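Local coordinates for transcriptional regulator (NtrC family) (Aquifex aeolicus, PDB 3DZD), which probably activates sigma54-dependent transcription as a response regulator with a AAA+ ATPase domain, and was crystallised here in its inactive state, at residues A[26-31]-A[37-42]; A[248-253]-A[257-262]. One frame throughout, in Å; residues are numbered along the deposited sequence.

Contact 1. Residues A[26-31]-A[37-42]; sequences HPDTAK and EKKIKE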
loop_
_atom_site.group_PDB
_atom_site.type_symbol
_atom_site.label_atom_id
_atom_site.label_comp_id
_atom_site.label_asym_id
_atom_site.label_seq_id
_atom_site.Cartn_x
_atom_site.Cartn_y
_atom_site.Cartn_z
ATOM N N HIS A 26 5.100 -2.751 -27.781
ATOM C CA HIS A 26 6.114 -2.275 -28.704
ATOM C C HIS A 26 7.376 -3.140 -28.570
ATOM O O HIS A 26 8.214 -2.905 -27.702
ATOM C CB HIS A 26 6.379 -0.778 -28.474
ATOM C CG HIS A 26 5.216 0.104 -28.834
ATOM N ND1 HIS A 26 4.018 0.081 -28.149
ATOM C CD2 HIS A 26 5.067 1.033 -29.811
ATOM C CE1 HIS A 26 3.183 0.952 -28.687
ATOM N NE2 HIS A 26 3.794 1.543 -29.698
ATOM N N PRO A 27 7.495 -4.165 -29.433
ATOM C CA PRO A 27 8.568 -5.164 -29.392
ATOM C C PRO A 27 9.885 -4.653 -29.958
ATOM O O PRO A 27 9.896 -3.771 -30.823
ATOM C CB PRO A 27 8.064 -6.275 -30.325
ATOM C CG PRO A 27 6.747 -5.816 -30.867
ATOM C CD PRO A 27 6.620 -4.357 -30.599
ATOM N N ASP A 28 10.979 -5.229 -29.469
ATOM C CA ASP A 28 12.293 -5.097 -30.081
ATOM C C ASP A 28 12.907 -6.488 -30.050
ATOM O O ASP A 28 12.449 -7.340 -29.298
ATOM C CB ASP A 28 13.159 -4.115 -29.300
ATOM C CG ASP A 28 14.307 -3.557 -30.127
ATOM O OD1 ASP A 28 14.559 -4.067 -31.246
ATOM O OD2 ASP A 28 14.961 -2.603 -29.649
ATOM N N THR A 29 13.931 -6.731 -30.861
ATOM C CA THR A 29 14.522 -8.062 -30.939
ATOM C C THR A 29 16.041 -8.018 -30.964
ATOM O O THR A 29 16.634 -7.122 -31.558
ATOM C CB THR A 29 14.028 -8.825 -32.180
ATOM O OG1 THR A 29 14.442 -8.137 -33.364
ATOM C CG2 THR A 29 12.515 -8.927 -32.179
ATOM N N ALA A 30 16.660 -8.991 -30.305
ATOM C CA ALA A 30 18.104 -9.177 -30.357
ATOM C C ALA A 30 18.399 -10.600 -30.810
ATOM O O ALA A 30 17.813 -11.554 -30.302
ATOM C CB ALA A 30 18.725 -8.914 -29.005
ATOM N N LYS A 31 19.306 -10.743 -31.768
ATOM C CA LYS A 31 19.560 -12.042 -32.377
ATOM C C LYS A 31 20.785 -12.736 -31.783
ATOM O O LYS A 31 21.065 -13.893 -32.094
ATOM C CB LYS A 31 19.696 -11.889 -33.891
ATOM C CG LYS A 31 18.470 -11.268 -34.546
ATOM C CD LYS A 31 18.754 -10.834 -35.979
ATOM C CE LYS A 31 17.559 -10.116 -36.602
ATOM N NZ LYS A 31 17.842 -9.666 -38.000
ATOM N N GLU A 37 22.824 -7.421 -24.968
ATOM C CA GLU A 37 23.520 -6.624 -23.958
ATOM C C GLU A 37 23.518 -5.154 -24.334
ATOM O O GLU A 37 23.311 -4.279 -23.493
ATOM C CB GLU A 37 24.957 -7.113 -23.792
ATOM C CG GLU A 37 25.055 -8.525 -23.257
ATOM C CD GLU A 37 26.480 -9.032 -23.202
ATOM O OE1 GLU A 37 27.328 -8.518 -23.964
ATOM O OE2 GLU A 37 26.751 -9.953 -22.401
ATOM N N LYS A 38 23.753 -4.893 -25.612
ATOM C CA LYS A 38 23.678 -3.548 -26.146
ATOM C C LYS A 38 22.354 -2.910 -25.748
ATOM O O LYS A 38 22.320 -1.906 -25.029
ATOM C CB LYS A 38 23.800 -3.599 -27.670
ATOM C CG LYS A 38 23.376 -2.338 -28.397
ATOM C CD LYS A 38 24.468 -1.293 -28.372
ATOM C CE LYS A 38 24.257 -0.283 -29.479
ATOM N NZ LYS A 38 22.846 0.190 -29.498
ATOM N N LYS A 39 21.258 -3.509 -26.201
ATOM C CA LYS A 39 19.940 -2.912 -26.013
ATOM C C LYS A 39 19.501 -2.802 -24.551
ATOM O O LYS A 39 18.804 -1.857 -24.178
ATOM C CB LYS A 39 18.897 -3.633 -26.870
ATOM C CG LYS A 39 18.901 -3.139 -28.305
ATOM C CD LYS A 39 18.287 -4.119 -29.277
ATOM C CE LYS A 39 18.217 -3.487 -30.654
ATOM N NZ LYS A 39 17.965 -4.494 -31.699
ATOM N N ILE A 40 19.922 -3.749 -23.724
ATOM C CA ILE A 40 19.548 -3.742 -22.313
ATOM C C ILE A 40 20.161 -2.544 -21.580
ATOM O O ILE A 40 19.470 -1.829 -20.849
ATOM C CB ILE A 40 19.945 -5.072 -21.631
ATOM C CG1 ILE A 40 19.098 -6.218 -22.188
ATOM C CG2 ILE A 40 19.807 -4.979 -20.128
ATOM C CD1 ILE A 40 19.508 -7.579 -21.690
ATOM N N LYS A 41 21.455 -2.321 -21.795
ATOM C CA LYS A 41 22.176 -1.226 -21.150
ATOM C C LYS A 41 21.699 0.118 -21.686
ATOM O O LYS A 41 21.829 1.152 -21.028
ATOM C CB LYS A 41 23.684 -1.373 -21.386
ATOM C CG LYS A 41 24.301 -2.604 -20.734
ATOM C CD LYS A 41 25.563 -3.054 -21.452
ATOM C CE LYS A 41 26.676 -2.026 -21.328
ATOM N NZ LYS A 41 27.901 -2.426 -22.080
ATOM N N GLU A 42 21.139 0.082 -22.887
ATOM C CA GLU A 42 20.738 1.277 -23.610
ATOM C C GLU A 42 19.334 1.725 -23.206
ATOM O O GLU A 42 19.062 2.921 -23.065
ATOM C CB GLU A 42 20.784 0.974 -25.108
ATOM C CG GLU A 42 20.588 2.159 -26.035
ATOM C CD GLU A 42 20.613 1.745 -27.500
ATOM O OE1 GLU A 42 19.952 0.742 -27.853
ATOM O OE2 GLU A 42 21.296 2.421 -28.297
#
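The carboxylate of Asp28 and the side chain of Lys39 approach from opposite directions, the lysine chain passing off one face beyond the two oxygens. CE of Lys39 lies 3.5 Å from OD2 of Asp28, and NZ of Lys39 closes on OD1 of Asp28 at 3.5 Å, a salt bridge whose hydrogen bond is weak. From the same side of the carboxylate plane, but at its anti edge and 33° out of plane, the backbone N of Thr29 gives OD1 of Asp28 a shorter bond of 2.8 Å. The second flat group is the carbonyl of Thr29: NZ of Lys39 binds its O at 2.9 Å, tilted 27° from the carbonyl plane. With CG of Asp28 trans to its own N (chi1 -159°), the carboxylate lies beside its own carbonyl carbon and reaches forward along the strand to Thr29 N, while an extended Lys39 carries its ammonium across from the helix. Glu35 completes a salt bridge with the same NZ, which therefore probably balances two acidic groups. Replacing Lys39 with a methionine would probably leave the carboxylates of Asp28 and Glu35 without their shared counter-charge and Thr29 O without this donor. The example illustrates how side chains can satisfy the outward-facing peptide groups of an edge strand: strand 26-30 borders the parallel receiver-domain sheet, its Asp28 and Ala30 bonding to strand 2-6. Thr29 directs its side chain to helix 10-22, whereas helix 33-42 lies across the opposite sheet face, with Ile40 on Leu4 and on Phe62 of helix 62-69.

Contact 2. Residues A[248-253]-A[257-262]; sequences TGSFTR and NQKIEV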
loop_
_atom_site.group_PDB
_atom_site.type_symbol
_atom_site.label_atom_id
_atom_site.label_comp_id
_atom_site.label_asym_id
_atom_site.label_seq_id
_atom_site.Cartn_x
_atom_site.Cartn_y
_atom_site.Cartn_z
ATOM N N THR A 248 -9.312 -21.547 17.161
ATOM C CA THR A 248 -9.563 -22.423 16.016
ATOM C C THR A 248 -8.712 -22.052 14.809
ATOM O O THR A 248 -8.427 -22.892 13.957
ATOM C CB THR A 248 -11.053 -22.425 15.602
ATOM O OG1 THR A 248 -11.446 -21.104 15.209
ATOM C CG2 THR A 248 -11.937 -22.895 16.756
ATOM N N GLY A 249 -8.305 -20.792 14.738
ATOM C CA GLY A 249 -7.549 -20.321 13.597
ATOM C C GLY A 249 -8.405 -20.180 12.353
ATOM O O GLY A 249 -7.886 -20.018 11.254
ATOM N N SER A 250 -9.722 -20.245 12.523
ATOM C CA SER A 250 -10.639 -19.943 11.430
ATOM C C SER A 250 -11.814 -19.092 11.912
ATOM O O SER A 250 -11.996 -18.889 13.111
ATOM C CB SER A 250 -11.140 -21.225 10.758
ATOM O OG SER A 250 -11.890 -22.021 11.657
ATOM N N PHE A 251 -12.601 -18.585 10.973
ATOM C CA PHE A 251 -13.807 -17.843 11.312
ATOM C C PHE A 251 -14.750 -17.783 10.113
ATOM O O PHE A 251 -14.462 -18.329 9.049
ATOM C CB PHE A 251 -13.465 -16.422 11.764
ATOM C CG PHE A 251 -13.097 -15.507 10.640
ATOM C CD1 PHE A 251 -14.064 -14.741 10.009
ATOM C CD2 PHE A 251 -11.787 -15.416 10.208
ATOM C CE1 PHE A 251 -13.733 -13.906 8.967
ATOM C CE2 PHE A 251 -11.444 -14.577 9.161
ATOM C CZ PHE A 251 -12.415 -13.819 8.542
ATOM N N THR A 252 -15.878 -17.108 10.289
ATOM C CA THR A 252 -16.818 -16.912 9.200
ATOM C C THR A 252 -17.242 -15.454 9.188
ATOM O O THR A 252 -17.154 -14.772 10.208
ATOM C CB THR A 252 -18.045 -17.815 9.367
ATOM O OG1 THR A 252 -18.638 -17.581 10.650
ATOM C CG2 THR A 252 -17.635 -19.276 9.274
ATOM N N ARG A 253 -17.681 -14.964 8.037
ATOM C CA ARG A 253 -18.145 -13.588 7.955
ATOM C C ARG A 253 -19.503 -13.432 8.632
ATOM O O ARG A 253 -20.133 -14.418 9.032
ATOM C CB ARG A 253 -18.230 -13.137 6.503
ATOM C CG ARG A 253 -16.880 -13.063 5.805
ATOM C CD ARG A 253 -17.009 -12.350 4.477
ATOM N NE ARG A 253 -15.725 -12.116 3.825
ATOM C CZ ARG A 253 -15.160 -12.955 2.964
ATOM N NH1 ARG A 253 -15.760 -14.102 2.660
ATOM N NH2 ARG A 253 -13.995 -12.651 2.408
ATOM N N ASN A 257 -21.373 -18.596 5.789
ATOM C CA ASN A 257 -21.053 -19.855 6.452
ATOM C C ASN A 257 -19.747 -20.467 5.945
ATOM O O ASN A 257 -19.330 -21.533 6.400
ATOM C CB ASN A 257 -22.201 -20.853 6.282
ATOM C CG ASN A 257 -21.976 -22.139 7.056
ATOM O OD1 ASN A 257 -21.430 -22.128 8.162
ATOM N ND2 ASN A 257 -22.394 -23.259 6.475
ATOM N N GLN A 258 -19.104 -19.787 5.002
ATOM C CA GLN A 258 -17.858 -20.279 4.433
ATOM C C GLN A 258 -16.718 -20.176 5.443
ATOM O O GLN A 258 -16.443 -19.105 5.978
ATOM C CB GLN A 258 -17.515 -19.506 3.165
ATOM C CG GLN A 258 -16.669 -20.283 2.186
ATOM C CD GLN A 258 -16.205 -19.427 1.039
ATOM O OE1 GLN A 258 -16.382 -18.208 1.049
ATOM N NE2 GLN A 258 -15.601 -20.055 0.044
ATOM N N LYS A 259 -16.068 -21.302 5.708
ATOM C CA LYS A 259 -14.975 -21.346 6.662
ATOM C C LYS A 259 -13.751 -20.651 6.084
ATOM O O LYS A 259 -13.320 -20.953 4.970
ATOM C CB LYS A 259 -14.626 -22.792 6.989
ATOM C CG LYS A 259 -13.967 -22.982 8.337
ATOM C CD LYS A 259 -15.011 -23.170 9.431
ATOM C CE LYS A 259 -14.358 -23.630 10.727
ATOM N NZ LYS A 259 -13.375 -24.733 10.495
ATOM N N ILE A 260 -13.192 -19.720 6.846
ATOM C CA ILE A 260 -12.006 -19.002 6.408
ATOM C C ILE A 260 -10.867 -19.161 7.402
ATOM O O ILE A 260 -11.010 -18.847 8.583
ATOM C CB ILE A 260 -12.285 -17.516 6.206
ATOM C CG1 ILE A 260 -13.569 -17.326 5.395
ATOM C CG2 ILE A 260 -11.106 -16.854 5.508
ATOM C CD1 ILE A 260 -13.773 -15.912 4.896
ATOM N N GLU A 261 -9.738 -19.660 6.916
ATOM C CA GLU A 261 -8.562 -19.850 7.749
ATOM C C GLU A 261 -7.655 -18.636 7.651
ATOM O O GLU A 261 -7.326 -18.198 6.549
ATOM C CB GLU A 261 -7.792 -21.086 7.297
ATOM C CG GLU A 261 -8.563 -22.376 7.431
ATOM C CD GLU A 261 -7.656 -23.583 7.408
ATOM O OE1 GLU A 261 -6.587 -23.508 6.762
ATOM O OE2 GLU A 261 -8.011 -24.601 8.039
ATOM N N VAL A 262 -7.260 -18.084 8.795
ATOM C CA VAL A 262 -6.302 -16.987 8.794
ATOM C C VAL A 262 -5.003 -17.324 9.495
ATOM O O VAL A 262 -4.909 -18.268 10.277
ATOM C CB VAL A 262 -6.864 -15.686 9.397
ATOM C CG1 VAL A 262 -6.946 -14.594 8.328
ATOM C CG2 VAL A 262 -8.208 -15.934 10.064
#
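Ile260 packs between Phe251 and Arg253, and its side chain shows how a very short hairpin can acquire an apolar face. Its CB sits over one face of the Phe251 ring, 4.3 Å from CE2 of Phe251 and offset toward the rim. CG1, placed beside the backbone N (chi1 -47°), runs past the carbonyl of Phe251, 3.9 Å from that residue's O. The tip, CD1 of Ile260, lies over the guanidinium of Arg253, 3.5 Å from NH1. That cation is held in turn by a salt bridge from NH2 to Glu219 of helix 217-220. CG2 of Val262 approaches the Phe251 ring at its edge, in plane, 3.6 Å from CD2. Beneath these side chains Phe251 and Ile260 form an antiparallel hydrogen-bonded pair, N to O in both directions at 2.9 Å, and Val262 N adds a bond to O of Gly249, where the chain leaves helix 236-248 with positive phi. On the other face, beside Glu261, Ser250 turns OG to CE of Lys259 at 3.1 Å. Glu261 reaches Arg2 of the second subunit, and Gln258 bonds to Ser70 of that subunit. The chemistry is thus mixed: backbone bonds set the register, Phe251 and Ile260 pack on helix 217-220 with the Arg253 guanidinium covering the tip of Ile260, and Gln258 and Glu261 carry the polar links to the receiver domain of the second subunit.

Overall arrangement
Within one chain the two contacts are independent, their centres about 49 Å apart and their nearest atoms about 37 Å. Contact 1 is a surface contact of the receiver domain, joining an edge strand to the helix that follows it through one charged side chain and little buried area. Contact 2, partly buried in the sigma54-interaction domain, is a hairpin built on backbone bonds and apolar packing. No element is common to both. Yet across the dimer they come together: Gln258 of one subunit makes a weak hydrogen bond to Ile40 O of the other, consistent with receiver-to-ATPase contacts contributing to the inactive assembly.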